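PDB 3RHF: putative polyphosphate kinase 2 family protein from Arthrobacter aurescens, which probably acts as a polyphosphate kinase, transferring phosphate between inorganic polyphosphate and a nucleotide acceptor. Local coordinates for residues 51-56 / 253-258; 61-66 / 270-275; 77-82 / 140-145; 83-88 / 195-200. All coordinates share one frame; numbering follows the deposited sequence.

In the fold
Interactions 3 and 4 meet at the C-terminal end of strand 75-82, beside the bound phosphate: that strand carries interaction 3 and leads directly into the phosphate-binding loop 83-88 of interaction 4. A salt bridge from Arg-140 NH1 to Asp-84 OD1 (3.0 Å) and a probable hydrogen bond from Lys-88 NZ to Ala-82 O (2.8 Å) join the two. Interactions 1 and 2 both use helix 43-69, with centres about 20 Å apart. Val-257 CG1 of interaction 1 packs on Leu-78 CD1 of interaction 3 at 4.3 Å, linking helix 250-266 to the sheet. Interaction 2 lies farthest from the phosphate site, its centre about 38 Å from that of interaction 4, yet both touch the second subunit.

Interaction 1: 51-56 / 253-258; sequences AAQDAR and ARIAVQ
Gln-53 NE2 donates to the backbone oxygen of Ile-255 at 3.2 Å, a nearly straight bond (N-H...O 165°) that lies in the carbonyl plane, on a lone pair, and close to the amide plane of the glutamine. The other end of the same amide is packed rather than bonded across the contact: Gln-53 OE1 rests 3.4 Å from Ile-255 CG2 and 3.3 Å from Gln-258 CB. A glutamine suits this place because its chain, extended beyond CG (chi2 -176°), spans the gap between two helices whose local axes stay 10.4 Å apart and still ends in a donor. From helix 250-266, Gln-258 extends its NE2 to within 3.3 Å of Gln-53 CB and, less certainly, 2.9 Å of Asp-54 OD1, an oxygen whose position is doubtful. Behind this first shell, Gln-259 OE1 takes a hydrogen bond from Gln-53 NE2, while Gln-258 OE1 is bonded to His-94 ND1, which fixes which way round that amide sits. An alanine in place of Gln-53 would probably leave a gap between the helices and deprive both the Ile-255 carbonyl and Gln-259 of a donor. Leu-50 lies against both Ile-255 and Gln-258. Helices 43-69 and 250-266 thus run side by side in the same general direction, 26° between the two segments, with helix 88-98 touching Asp-54 on one and Val-257 on the other.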
loop_
_atom_site.group_PDB
_atom_site.type_symbol
_atom_site.label_atom_id
_atom_site.label_comp_id
_atom_site.label_asym_id
_atom_site.label_seq_id
_atom_site.Cartn_x
_atom_site.Cartn_y
_atom_site.Cartn_z
ATOM N N ALA A 51 5.012 -4.187 -16.589
ATOM C CA ALA A 51 3.555 -4.254 -16.469
ATOM C C ALA A 51 3.136 -5.715 -16.400
ATOM O O ALA A 51 2.128 -6.062 -15.794
ATOM C CB ALA A 51 2.864 -3.545 -17.676
ATOM N N ALA A 52 3.927 -6.586 -17.029
ATOM C CA ALA A 52 3.630 -7.990 -17.005
ATOM C C ALA A 52 4.018 -8.545 -15.622
ATOM O O ALA A 52 3.334 -9.417 -15.053
ATOM C CB ALA A 52 4.375 -8.680 -18.117
ATOM N N GLN A 53 5.153 -8.056 -15.114
ATOM C CA GLN A 53 5.656 -8.451 -13.801
ATOM C C GLN A 53 4.616 -8.163 -12.743
ATOM O O GLN A 53 4.425 -8.981 -11.868
ATOM C CB GLN A 53 6.953 -7.731 -13.480
ATOM C CG GLN A 53 8.140 -8.344 -14.165
ATOM C CD GLN A 53 9.417 -7.699 -13.782
ATOM O OE1 GLN A 53 9.427 -6.523 -13.458
ATOM N NE2 GLN A 53 10.538 -8.474 -13.803
ATOM N N ASP A 54 3.921 -7.019 -12.877
ATOM C CA ASP A 54 2.943 -6.558 -11.903
ATOM C C ASP A 54 1.817 -7.583 -11.750
ATOM O O ASP A 54 1.426 -7.877 -10.642
ATOM C CB ASP A 54 2.320 -5.209 -12.315
ATOM C CG ASP A 54 3.312 -4.046 -12.282
ATOM O OD1 ASP A 54 4.463 -4.239 -11.822
ATOM O OD2 ASP A 54 2.960 -2.920 -12.751
ATOM N N ALA A 55 1.264 -8.039 -12.881
ATOM C CA ALA A 55 0.228 -9.049 -12.908
ATOM C C ALA A 55 0.747 -10.344 -12.324
ATOM O O ALA A 55 0.066 -10.981 -11.509
ATOM C CB ALA A 55 -0.277 -9.283 -14.320
ATOM N N ARG A 56 1.949 -10.745 -12.706
ATOM C CA ARG A 56 2.528 -11.947 -12.114
ATOM C C ARG A 56 2.684 -11.874 -10.578
ATOM O O ARG A 56 2.375 -12.849 -9.868
ATOM C CB ARG A 56 3.875 -12.230 -12.731
ATOM C CG ARG A 56 3.800 -12.602 -14.203
ATOM C CD ARG A 56 5.203 -12.766 -14.724
ATOM N NE ARG A 56 5.223 -12.647 -16.157
ATOM C CZ ARG A 56 6.310 -12.491 -16.900
ATOM N NH1 ARG A 56 7.523 -12.452 -16.354
ATOM N NH2 ARG A 56 6.166 -12.392 -18.213
ATOM N N ALA A 253 16.376 -1.069 -12.473
ATOM C CA ALA A 253 16.249 -1.414 -11.056
ATOM C C ALA A 253 14.826 -1.880 -10.750
ATOM O O ALA A 253 14.650 -2.847 -10.036
ATOM C CB ALA A 253 16.631 -0.248 -10.172
ATOM N N ARG A 254 13.814 -1.226 -11.299
ATOM C CA ARG A 254 12.479 -1.670 -11.038
ATOM C C ARG A 254 12.254 -3.113 -11.471
ATOM O O ARG A 254 11.637 -3.872 -10.710
ATOM C CB ARG A 254 11.463 -0.808 -11.741
ATOM C CG ARG A 254 11.340 0.567 -11.184
ATOM C CD ARG A 254 10.446 1.418 -12.044
ATOM N NE ARG A 254 10.627 2.829 -11.686
ATOM C CZ ARG A 254 10.843 3.845 -12.539
ATOM N NH1 ARG A 254 10.881 3.689 -13.861
ATOM N NH2 ARG A 254 10.969 5.064 -12.050
ATOM N N ILE A 255 12.669 -3.490 -12.683
ATOM C CA ILE A 255 12.440 -4.843 -13.142
ATOM C C ILE A 255 13.379 -5.854 -12.506
ATOM O O ILE A 255 13.097 -7.039 -12.491
ATOM C CB ILE A 255 12.508 -4.989 -14.654
ATOM C CG1 ILE A 255 13.866 -4.487 -15.211
ATOM C CG2 ILE A 255 11.333 -4.301 -15.282
ATOM C CD1 ILE A 255 14.057 -4.777 -16.713
ATOM N N ALA A 256 14.496 -5.393 -11.964
ATOM C CA ALA A 256 15.452 -6.331 -11.353
ATOM C C ALA A 256 14.925 -6.677 -9.957
ATOM O O ALA A 256 14.909 -7.844 -9.551
ATOM C CB ALA A 256 16.886 -5.747 -11.321
ATOM N N VAL A 257 14.444 -5.658 -9.254
ATOM C CA VAL A 257 13.845 -5.887 -7.964
ATOM C C VAL A 257 12.637 -6.760 -8.153
ATOM O O VAL A 257 12.511 -7.813 -7.503
ATOM C CB VAL A 257 13.537 -4.607 -7.184
ATOM C CG1 VAL A 257 12.778 -4.967 -5.931
ATOM C CG2 VAL A 257 14.832 -3.914 -6.738
ATOM N N GLN A 258 11.769 -6.400 -9.087
ATOM C CA GLN A 258 10.581 -7.242 -9.260
ATOM C C GLN A 258 10.876 -8.680 -9.633
ATOM O O GLN A 258 10.229 -9.593 -9.105
ATOM C CB GLN A 258 9.482 -6.611 -10.157
ATOM C CG GLN A 258 8.492 -5.924 -9.234
ATOM C CD GLN A 258 7.342 -5.218 -9.891
ATOM O OE1 GLN A 258 7.085 -4.046 -9.593
ATOM N NE2 GLN A 258 6.585 -5.938 -10.736
#

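Interaction 2: 61-66 / 270-275; sequences QEKLFA and LDWPKA
Asp-271 OD1 draws two groups: Trp-272 N, which donates a weak hydrogen bond at 2.8 Å, and Lys-63 NZ, which stays 4.0 Å away, near enough for attraction of charge but beyond a salt bridge. The lysine matters more for its methylenes. Fully extended, it crosses the indole of Trp-272 at about a right angle, CG standing 3.4 Å from the centroid of the six-membered ring and only 2° off its normal, a CH-pi contact over the face. Farther along, Lys-63 CE comes within 3.3 Å of Trp-272 NE1. A long lysine suits this site, since its carbons cover an aromatic face while its ammonium stays near Asp-271 and forms a long, weak ion pair with Glu-59. Glu-62 CG meets the rim of the indole in plane, and Ala-66 CB, small enough to admit the proline ring, touches Pro-273 CD at 3.6 Å. Leu-270 CD1 packs on Leu-64 CB at 3.8 Å. Trp-208 of the second subunit lays its ring against Trp-272, the planes about 10° apart. The loop between helices 250-266 and 279-287 is thereby laid along helix 43-69 beside the subunit interface, and Leu-64 carries the packing on to strand 135-139.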
loop_
_atom_site.group_PDB
_atom_site.type_symbol
_atom_site.label_atom_id
_atom_site.label_comp_id
_atom_site.label_asym_id
_atom_site.label_seq_id
_atom_site.Cartn_x
_atom_site.Cartn_y
_atom_site.Cartn_z
ATOM N N GLN A 61 1.532 -13.163 -4.933
ATOM C CA GLN A 61 1.384 -12.691 -3.587
ATOM C C GLN A 61 0.033 -13.152 -3.055
ATOM O O GLN A 61 -0.096 -13.516 -1.914
ATOM C CB GLN A 61 1.546 -11.159 -3.536
ATOM C CG GLN A 61 1.211 -10.492 -2.229
ATOM C CD GLN A 61 -0.267 -10.145 -2.088
ATOM O OE1 GLN A 61 -0.837 -9.422 -2.918
ATOM N NE2 GLN A 61 -0.908 -10.672 -1.024
ATOM N N GLU A 62 -0.971 -13.133 -3.901
ATOM C CA GLU A 62 -2.287 -13.520 -3.498
ATOM C C GLU A 62 -2.291 -14.973 -3.115
ATOM O O GLU A 62 -2.953 -15.323 -2.174
ATOM C CB GLU A 62 -3.305 -13.257 -4.578
ATOM C CG GLU A 62 -4.712 -13.651 -4.138
ATOM C CD GLU A 62 -5.860 -13.147 -5.067
ATOM O OE1 GLU A 62 -6.277 -11.959 -4.891
ATOM O OE2 GLU A 62 -6.378 -13.951 -5.905
ATOM N N LYS A 63 -1.517 -15.797 -3.800
ATOM C CA LYS A 63 -1.343 -17.180 -3.395
ATOM C C LYS A 63 -0.610 -17.345 -2.093
ATOM O O LYS A 63 -1.051 -18.088 -1.238
ATOM C CB LYS A 63 -0.617 -17.972 -4.443
ATOM C CG LYS A 63 -1.431 -18.242 -5.694
ATOM C CD LYS A 63 -0.628 -19.155 -6.631
ATOM C CE LYS A 63 -1.289 -19.342 -7.997
ATOM N NZ LYS A 63 -0.396 -20.063 -8.945
ATOM N N LEU A 64 0.514 -16.660 -1.923
ATOM C CA LEU A 64 1.186 -16.632 -0.601
ATOM C C LEU A 64 0.185 -16.384 0.508
ATOM O O LEU A 64 0.108 -17.105 1.476
ATOM C CB LEU A 64 2.283 -15.536 -0.543
ATOM C CG LEU A 64 3.218 -15.537 0.697
ATOM C CD1 LEU A 64 4.077 -16.749 0.695
ATOM C CD2 LEU A 64 4.119 -14.326 0.698
ATOM N N PHE A 65 -0.593 -15.332 0.345
ATOM C CA PHE A 65 -1.624 -14.957 1.313
ATOM C C PHE A 65 -2.668 -16.051 1.556
ATOM O O PHE A 65 -2.990 -16.364 2.664
ATOM C CB PHE A 65 -2.319 -13.708 0.819
ATOM C CG PHE A 65 -3.212 -13.084 1.831
ATOM C CD1 PHE A 65 -2.710 -12.248 2.782
ATOM C CD2 PHE A 65 -4.532 -13.382 1.858
ATOM C CE1 PHE A 65 -3.547 -11.685 3.747
ATOM C CE2 PHE A 65 -5.366 -12.821 2.816
ATOM C CZ PHE A 65 -4.875 -11.965 3.749
ATOM N N ALA A 66 -3.191 -16.625 0.486
ATOM C CA ALA A 66 -4.257 -17.625 0.565
ATOM C C ALA A 66 -3.710 -18.800 1.315
ATOM O O ALA A 66 -4.380 -19.347 2.200
ATOM C CB ALA A 66 -4.718 -18.043 -0.811
ATOM N N LEU A 270 4.005 -22.301 -4.446
ATOM C CA LEU A 270 2.698 -21.836 -4.014
ATOM C C LEU A 270 1.637 -22.301 -5.038
ATOM O O LEU A 270 1.877 -22.324 -6.222
ATOM C CB LEU A 270 2.688 -20.284 -3.873
ATOM C CG LEU A 270 3.766 -19.609 -2.988
ATOM C CD1 LEU A 270 3.670 -18.069 -2.936
ATOM C CD2 LEU A 270 3.715 -20.188 -1.567
ATOM N N ASP A 271 0.495 -22.729 -4.530
ATOM C CA ASP A 271 -0.682 -22.908 -5.323
ATOM C C ASP A 271 -1.857 -22.540 -4.466
ATOM O O ASP A 271 -1.740 -22.412 -3.268
ATOM C CB ASP A 271 -0.867 -24.360 -5.818
ATOM C CG ASP A 271 -1.702 -24.432 -7.158
ATOM O OD1 ASP A 271 -2.245 -23.382 -7.635
ATOM O OD2 ASP A 271 -1.825 -25.540 -7.730
ATOM N N TRP A 272 -2.991 -22.407 -5.105
ATOM C CA TRP A 272 -4.222 -22.084 -4.443
ATOM C C TRP A 272 -4.659 -23.213 -3.555
ATOM O O TRP A 272 -4.626 -24.376 -3.959
ATOM C CB TRP A 272 -5.324 -21.860 -5.479
ATOM C CG TRP A 272 -4.989 -20.797 -6.468
ATOM C CD1 TRP A 272 -4.736 -20.964 -7.784
ATOM C CD2 TRP A 272 -4.887 -19.396 -6.207
ATOM N NE1 TRP A 272 -4.493 -19.753 -8.366
ATOM C CE2 TRP A 272 -4.594 -18.774 -7.420
ATOM C CE3 TRP A 272 -5.046 -18.613 -5.067
ATOM C CZ2 TRP A 272 -4.425 -17.412 -7.530
ATOM C CZ3 TRP A 272 -4.868 -17.259 -5.168
ATOM C CH2 TRP A 272 -4.557 -16.669 -6.390
ATOM N N PRO A 273 -5.115 -22.870 -2.355
ATOM C CA PRO A 273 -5.681 -23.884 -1.450
ATOM C C PRO A 273 -6.956 -24.530 -1.972
ATOM O O PRO A 273 -7.793 -23.863 -2.586
ATOM C CB PRO A 273 -5.981 -23.105 -0.159
ATOM C CG PRO A 273 -5.204 -21.852 -0.282
ATOM C CD PRO A 273 -5.086 -21.541 -1.748
ATOM N N LYS A 274 -7.056 -25.828 -1.755
ATOM C CA LYS A 274 -8.302 -26.580 -1.936
ATOM C C LYS A 274 -9.360 -26.096 -0.948
ATOM O O LYS A 274 -9.054 -25.666 0.130
ATOM C CB LYS A 274 -8.069 -28.096 -1.671
ATOM C CG LYS A 274 -6.990 -28.827 -2.519
ATOM C CD LYS A 274 -7.009 -28.415 -4.025
ATOM C CE LYS A 274 -6.496 -29.569 -4.939
ATOM N NZ LYS A 274 -6.094 -29.068 -6.305
ATOM N N ALA A 275 -10.615 -26.209 -1.319
ATOM C CA ALA A 275 -11.725 -25.903 -0.424
ATOM C C ALA A 275 -11.634 -26.770 0.815
ATOM O O ALA A 275 -11.385 -27.940 0.720
ATOM C CB ALA A 275 -13.015 -26.148 -1.141
#

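Interaction 3: 77-82 / 140-145; sequences LLILQA and RSQYED
An ST turn just beyond strand 135-139 receives Gln-81 near the end of strand 75-82, the strand that leads into the phosphate-binding loop. Ser-141 OG donates to Gln-81 OE1 at 2.7 Å and accepts from Tyr-143 N at 3.1 Å, so one hydroxyl both closes the turn and fastens it to the strand; serine fits because it can donate and accept at once in little room. The donor sits 15° out of the Gln-81 carbonyl plane. At the other end of the amide, Gln-81 NE2 binds Glu-144 OE2 at 2.7 Å in a straight bond (167°), using the anti lone pair of the carboxylate, with amide and carboxylate nearly coplanar. A bend at chi2 (-79°) swings the glutamine across so that both ends find partners, which fixes the rotation of the buried amide; Tyr-228 OH adds a weak bond to NE2. The main chain contributes too: Arg-140 N donates to Leu-80 O at 3.1 Å, continuing the bonds of Leu-78 with Gly-136 and Phe-138. Two residues earlier on the strand, Ile-79 CG2 packs on Ser-141 CB at 3.4 Å, while its CD1 meets Gln-142 NE2 and faces the edge of the Tyr-143 ring. The hydroxyl of that tyrosine is bonded to Glu-171 and Lys-183. Within the five-stranded parallel sheet, whose strands, numbered along the chain, lie in the order 2-3-1-4-5, as in the nucleoside monophosphate kinases, strand 75-82 is central, flanked by 135-139 and 179-187, with helix 157-176 packed on Gln-142 and Tyr-143 and helix 88-98 on Leu-80.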
loop_
_atom_site.group_PDB
_atom_site.type_symbol
_atom_site.label_atom_id
_atom_site.label_comp_id
_atom_site.label_asym_id
_atom_site.label_seq_id
_atom_site.Cartn_x
_atom_site.Cartn_y
_atom_site.Cartn_z
ATOM N N LEU A 77 10.245 -11.410 2.829
ATOM C CA LEU A 77 10.769 -10.150 3.369
ATOM C C LEU A 77 11.777 -9.577 2.368
ATOM O O LEU A 77 12.860 -10.159 2.140
ATOM C CB LEU A 77 11.442 -10.359 4.744
ATOM C CG LEU A 77 12.043 -9.105 5.451
ATOM C CD1 LEU A 77 10.993 -7.986 5.662
ATOM C CD2 LEU A 77 12.779 -9.370 6.766
ATOM N N LEU A 78 11.375 -8.442 1.776
ATOM C CA LEU A 78 12.191 -7.655 0.915
ATOM C C LEU A 78 12.846 -6.567 1.734
ATOM O O LEU A 78 12.138 -5.753 2.363
ATOM C CB LEU A 78 11.331 -7.034 -0.156
ATOM C CG LEU A 78 11.985 -6.121 -1.206
ATOM C CD1 LEU A 78 12.972 -6.905 -2.121
ATOM C CD2 LEU A 78 10.915 -5.455 -2.044
ATOM N N ILE A 79 14.191 -6.564 1.731
ATOM C CA ILE A 79 14.999 -5.522 2.341
ATOM C C ILE A 79 15.667 -4.673 1.276
ATOM O O ILE A 79 16.502 -5.175 0.503
ATOM C CB ILE A 79 16.157 -6.084 3.294
ATOM C CG1 ILE A 79 15.569 -6.923 4.438
ATOM C CG2 ILE A 79 16.924 -4.955 3.886
ATOM C CD1 ILE A 79 16.549 -7.647 5.315
ATOM N N LEU A 80 15.346 -3.379 1.299
ATOM C CA LEU A 80 16.032 -2.390 0.462
ATOM C C LEU A 80 16.972 -1.463 1.219
ATOM O O LEU A 80 16.562 -0.822 2.170
ATOM C CB LEU A 80 15.056 -1.539 -0.260
ATOM C CG LEU A 80 14.253 -2.366 -1.227
ATOM C CD1 LEU A 80 12.942 -1.601 -1.484
ATOM C CD2 LEU A 80 15.039 -2.619 -2.500
ATOM N N GLN A 81 18.224 -1.394 0.775
ATOM C CA GLN A 81 19.155 -0.337 1.211
ATOM C C GLN A 81 19.680 0.389 0.004
ATOM O O GLN A 81 19.891 -0.228 -1.064
ATOM C CB GLN A 81 20.339 -0.945 1.946
ATOM C CG GLN A 81 19.992 -1.656 3.263
ATOM C CD GLN A 81 19.787 -0.701 4.378
ATOM O OE1 GLN A 81 19.116 -1.007 5.341
ATOM N NE2 GLN A 81 20.347 0.469 4.254
ATOM N N ALA A 82 19.897 1.693 0.170
ATOM C CA ALA A 82 20.501 2.527 -0.852
ATOM C C ALA A 82 20.766 3.930 -0.330
ATOM O O ALA A 82 20.125 4.360 0.591
ATOM C CB ALA A 82 19.623 2.602 -2.075
ATOM N N ARG A 140 14.868 0.732 4.197
ATOM C CA ARG A 140 15.927 0.689 5.202
ATOM C C ARG A 140 15.642 -0.441 6.186
ATOM O O ARG A 140 14.536 -0.960 6.211
ATOM C CB ARG A 140 16.109 2.021 5.919
ATOM C CG ARG A 140 16.433 3.162 5.010
ATOM C CD ARG A 140 16.464 4.425 5.834
ATOM N NE ARG A 140 16.827 5.590 5.053
ATOM C CZ ARG A 140 15.982 6.358 4.368
ATOM N NH1 ARG A 140 16.476 7.395 3.697
ATOM N NH2 ARG A 140 14.665 6.109 4.333
ATOM N N SER A 141 16.654 -0.835 6.944
ATOM C CA SER A 141 16.599 -2.058 7.708
ATOM C C SER A 141 17.572 -2.107 8.900
ATOM O O SER A 141 18.036 -1.069 9.416
ATOM C CB SER A 141 16.913 -3.206 6.781
ATOM O OG SER A 141 18.304 -3.276 6.605
ATOM N N GLN A 142 17.834 -3.327 9.355
ATOM C CA GLN A 142 18.789 -3.573 10.430
ATOM C C GLN A 142 20.235 -3.180 10.041
ATOM O O GLN A 142 21.059 -2.889 10.913
ATOM C CB GLN A 142 18.746 -5.030 10.870
ATOM C CG GLN A 142 19.150 -6.073 9.808
ATOM C CD GLN A 142 17.999 -6.526 8.959
ATOM O OE1 GLN A 142 16.957 -5.842 8.903
ATOM N NE2 GLN A 142 18.164 -7.690 8.274
ATOM N N TYR A 143 20.504 -3.139 8.741
ATOM C CA TYR A 143 21.788 -2.769 8.224
ATOM C C TYR A 143 22.164 -1.320 8.487
ATOM O O TYR A 143 23.362 -1.007 8.557
ATOM C CB TYR A 143 21.870 -3.112 6.731
ATOM C CG TYR A 143 21.953 -4.625 6.565
ATOM C CD1 TYR A 143 23.153 -5.282 6.655
ATOM C CD2 TYR A 143 20.811 -5.387 6.373
ATOM C CE1 TYR A 143 23.229 -6.695 6.517
ATOM C CE2 TYR A 143 20.865 -6.777 6.242
ATOM C CZ TYR A 143 22.078 -7.429 6.334
ATOM O OH TYR A 143 22.117 -8.799 6.192
ATOM N N GLU A 144 21.183 -0.444 8.669
ATOM C CA GLU A 144 21.501 0.941 8.968
ATOM C C GLU A 144 22.481 0.993 10.124
ATOM O O GLU A 144 23.386 1.876 10.149
ATOM C CB GLU A 144 20.274 1.775 9.320
ATOM C CG GLU A 144 19.347 2.023 8.139
ATOM C CD GLU A 144 19.923 2.984 7.113
ATOM O OE1 GLU A 144 19.973 4.184 7.393
ATOM O OE2 GLU A 144 20.309 2.564 6.013
ATOM N N ASP A 145 22.336 0.026 11.052
ATOM C CA ASP A 145 23.148 0.022 12.258
ATOM C C ASP A 145 24.559 -0.495 12.042
ATOM O O ASP A 145 25.329 -0.467 12.966
ATOM C CB ASP A 145 22.447 -0.730 13.366
ATOM C CG ASP A 145 21.187 -0.029 13.804
ATOM O OD1 ASP A 145 21.305 1.038 14.450
ATOM O OD2 ASP A 145 20.081 -0.531 13.500
#

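Interaction 4: 83-88 / 195-200; sequences MDTAGK and KRLIAR. With PO4 (phosphate ion), chain I; PO4 (phosphate ion), chain H.
Arg-196 points CG away from its own carbonyl carbon (chi1 -70°) and then runs extended to NE, which carries its guanidinium from helix 190-202 to the backbone of Thr-85. There NH1 donates to Thr-85 O at 2.9 Å (163°), the oxygen lying in the guanidinium plane. A water that accepts from Arg-196 NH1 at 3.1 Å donates a hydrogen bond to Ala-86 O. Arg-196 NE forms a salt bridge with Glu-192, and NH2 bonds Ala-247 O. Thr-85 CG2 packs on Arg-196 CD at 3.4 Å, while Thr-85 OG1 stands over the centre of one face of the Arg-200 guanidinium. Segment 83-88 makes up most of the P-loop (Walker A) that joins strand 75-82 to helix 88-98. Thr-85 N and Gly-87 N each bind one phosphate ion, at 2.8 Å to its O1 and O2 respectively, and Lys-88 NZ reaches O3 of the same ion at 3.0 Å. Glycine suits position 87, where a side chain would jam against the preceding carbonyl. A leucine in place of Arg-196 would probably leave Thr-85 O without its donor and Glu-192 without its opposite charge. Arg-200 NE holds a second phosphate through its O1 at 2.8 Å, in the guanidinium plane; both ions probably came from the crystallisation liquor.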
loop_
_atom_site.group_PDB
_atom_site.type_symbol
_atom_site.label_atom_id
_atom_site.label_comp_id
_atom_site.label_asym_id
_atom_site.label_seq_id
_atom_site.Cartn_x
_atom_site.Cartn_y
_atom_site.Cartn_z
HETATM N N MSE A 83 21.681 4.647 -0.970
HETATM C CA MSE A 83 21.908 6.053 -0.703
HETATM C C MSE A 83 20.691 6.866 -1.158
HETATM O O MSE A 83 19.918 6.408 -2.025
HETATM C CB MSE A 83 23.154 6.518 -1.479
HETATM C CG MSE A 83 24.423 5.723 -1.185
HETATM SE SE MSE A 83 25.022 5.822 0.705
HETATM C CE MSE A 83 25.211 7.781 0.860
ATOM N N ASP A 84 20.526 8.067 -0.598
ATOM C CA ASP A 84 19.344 8.858 -0.888
ATOM C C ASP A 84 19.377 9.209 -2.338
ATOM O O ASP A 84 20.459 9.343 -2.901
ATOM C CB ASP A 84 19.237 10.132 -0.034
ATOM C CG ASP A 84 18.833 9.843 1.443
ATOM O OD1 ASP A 84 18.166 8.819 1.741
ATOM O OD2 ASP A 84 19.193 10.656 2.327
ATOM N N THR A 85 18.200 9.339 -2.970
ATOM C CA THR A 85 18.154 9.603 -4.396
ATOM C C THR A 85 18.180 8.309 -5.219
ATOM O O THR A 85 17.742 8.307 -6.369
ATOM C CB THR A 85 19.355 10.569 -4.737
ATOM O OG1 THR A 85 18.842 11.889 -4.956
ATOM C CG2 THR A 85 20.173 10.094 -5.852
ATOM N N ALA A 86 18.670 7.200 -4.661
ATOM C CA ALA A 86 18.857 5.945 -5.452
ATOM C C ALA A 86 17.530 5.298 -5.887
ATOM O O ALA A 86 17.513 4.368 -6.698
ATOM C CB ALA A 86 19.661 4.951 -4.690
ATOM N N GLY A 87 16.423 5.766 -5.307
ATOM C CA GLY A 87 15.100 5.306 -5.685
ATOM C C GLY A 87 14.469 4.192 -4.863
ATOM O O GLY A 87 13.671 3.436 -5.408
ATOM N N LYS A 88 14.777 4.084 -3.565
ATOM C CA LYS A 88 14.099 3.039 -2.745
ATOM C C LYS A 88 12.600 3.349 -2.682
ATOM O O LYS A 88 11.746 2.471 -2.866
ATOM C CB LYS A 88 14.570 2.983 -1.297
ATOM C CG LYS A 88 15.992 2.668 -1.004
ATOM C CD LYS A 88 16.275 2.802 0.538
ATOM C CE LYS A 88 16.221 4.244 1.083
ATOM N NZ LYS A 88 17.403 5.149 0.612
ATOM N N LYS A 195 23.520 14.383 -10.107
ATOM C CA LYS A 195 22.538 14.647 -11.154
ATOM C C LYS A 195 21.118 14.660 -10.574
ATOM O O LYS A 195 20.289 15.481 -10.936
ATOM C CB LYS A 195 22.678 13.579 -12.235
ATOM C CG LYS A 195 22.052 13.925 -13.598
ATOM C CD LYS A 195 21.951 12.692 -14.552
ATOM C CE LYS A 195 20.789 12.767 -15.613
ATOM N NZ LYS A 195 20.535 11.395 -16.252
ATOM N N ARG A 196 20.845 13.757 -9.642
ATOM C CA ARG A 196 19.525 13.682 -9.059
ATOM C C ARG A 196 19.224 14.837 -8.092
ATOM O O ARG A 196 18.110 15.365 -8.125
ATOM C CB ARG A 196 19.245 12.288 -8.454
ATOM C CG ARG A 196 19.108 11.256 -9.548
ATOM C CD ARG A 196 18.950 9.844 -9.060
ATOM N NE ARG A 196 19.062 8.880 -10.161
ATOM C CZ ARG A 196 18.763 7.584 -10.065
ATOM N NH1 ARG A 196 18.302 7.070 -8.933
ATOM N NH2 ARG A 196 18.965 6.785 -11.068
ATOM N N LEU A 197 20.178 15.231 -7.250
ATOM C CA LEU A 197 19.923 16.352 -6.334
ATOM C C LEU A 197 19.742 17.635 -7.128
ATOM O O LEU A 197 18.876 18.466 -6.806
ATOM C CB LEU A 197 21.036 16.525 -5.323
ATOM C CG LEU A 197 21.175 15.443 -4.266
ATOM C CD1 LEU A 197 22.496 15.633 -3.569
ATOM C CD2 LEU A 197 20.020 15.480 -3.270
ATOM N N ILE A 198 20.527 17.786 -8.188
ATOM C CA ILE A 198 20.373 18.950 -9.048
ATOM C C ILE A 198 18.991 18.984 -9.668
ATOM O O ILE A 198 18.354 20.028 -9.712
ATOM C CB ILE A 198 21.420 18.981 -10.167
ATOM C CG1 ILE A 198 22.757 19.480 -9.640
ATOM C CG2 ILE A 198 20.968 19.920 -11.296
ATOM C CD1 ILE A 198 23.946 19.217 -10.651
ATOM N N ALA A 199 18.531 17.828 -10.156
ATOM C CA ALA A 199 17.162 17.733 -10.708
ATOM C C ALA A 199 16.088 18.103 -9.663
ATOM O O ALA A 199 15.100 18.761 -9.988
ATOM C CB ALA A 199 16.903 16.388 -11.352
ATOM N N ARG A 200 16.297 17.794 -8.396
ATOM C CA ARG A 200 15.306 18.263 -7.420
ATOM C C ARG A 200 15.271 19.778 -7.309
ATOM O O ARG A 200 14.188 20.394 -7.199
ATOM C CB ARG A 200 15.563 17.675 -6.060
ATOM C CG ARG A 200 15.502 16.193 -6.100
ATOM C CD ARG A 200 15.414 15.630 -4.741
ATOM N NE ARG A 200 15.147 14.204 -4.751
ATOM C CZ ARG A 200 15.357 13.444 -3.688
ATOM N NH1 ARG A 200 15.863 13.994 -2.589
ATOM N NH2 ARG A 200 15.085 12.141 -3.719
HETATM P P PO4 I . 15.538 7.262 -2.165
HETATM O O1 PO4 I . 15.994 8.542 -1.382
HETATM O O2 PO4 I . 15.328 7.763 -3.672
HETATM O O3 PO4 I . 16.570 6.088 -2.122
HETATM O O4 PO4 I . 14.211 6.747 -1.524
HETATM P P PO4 H . 12.671 11.962 -7.205
HETATM O O1 PO4 H . 13.543 13.164 -6.828
HETATM O O2 PO4 H . 11.249 12.467 -7.347
HETATM O O3 PO4 H . 12.990 11.398 -8.581
HETATM O O4 PO4 H . 12.872 10.858 -6.165
HETATM O O HOH W 1 17.104 4.274 -9.268
#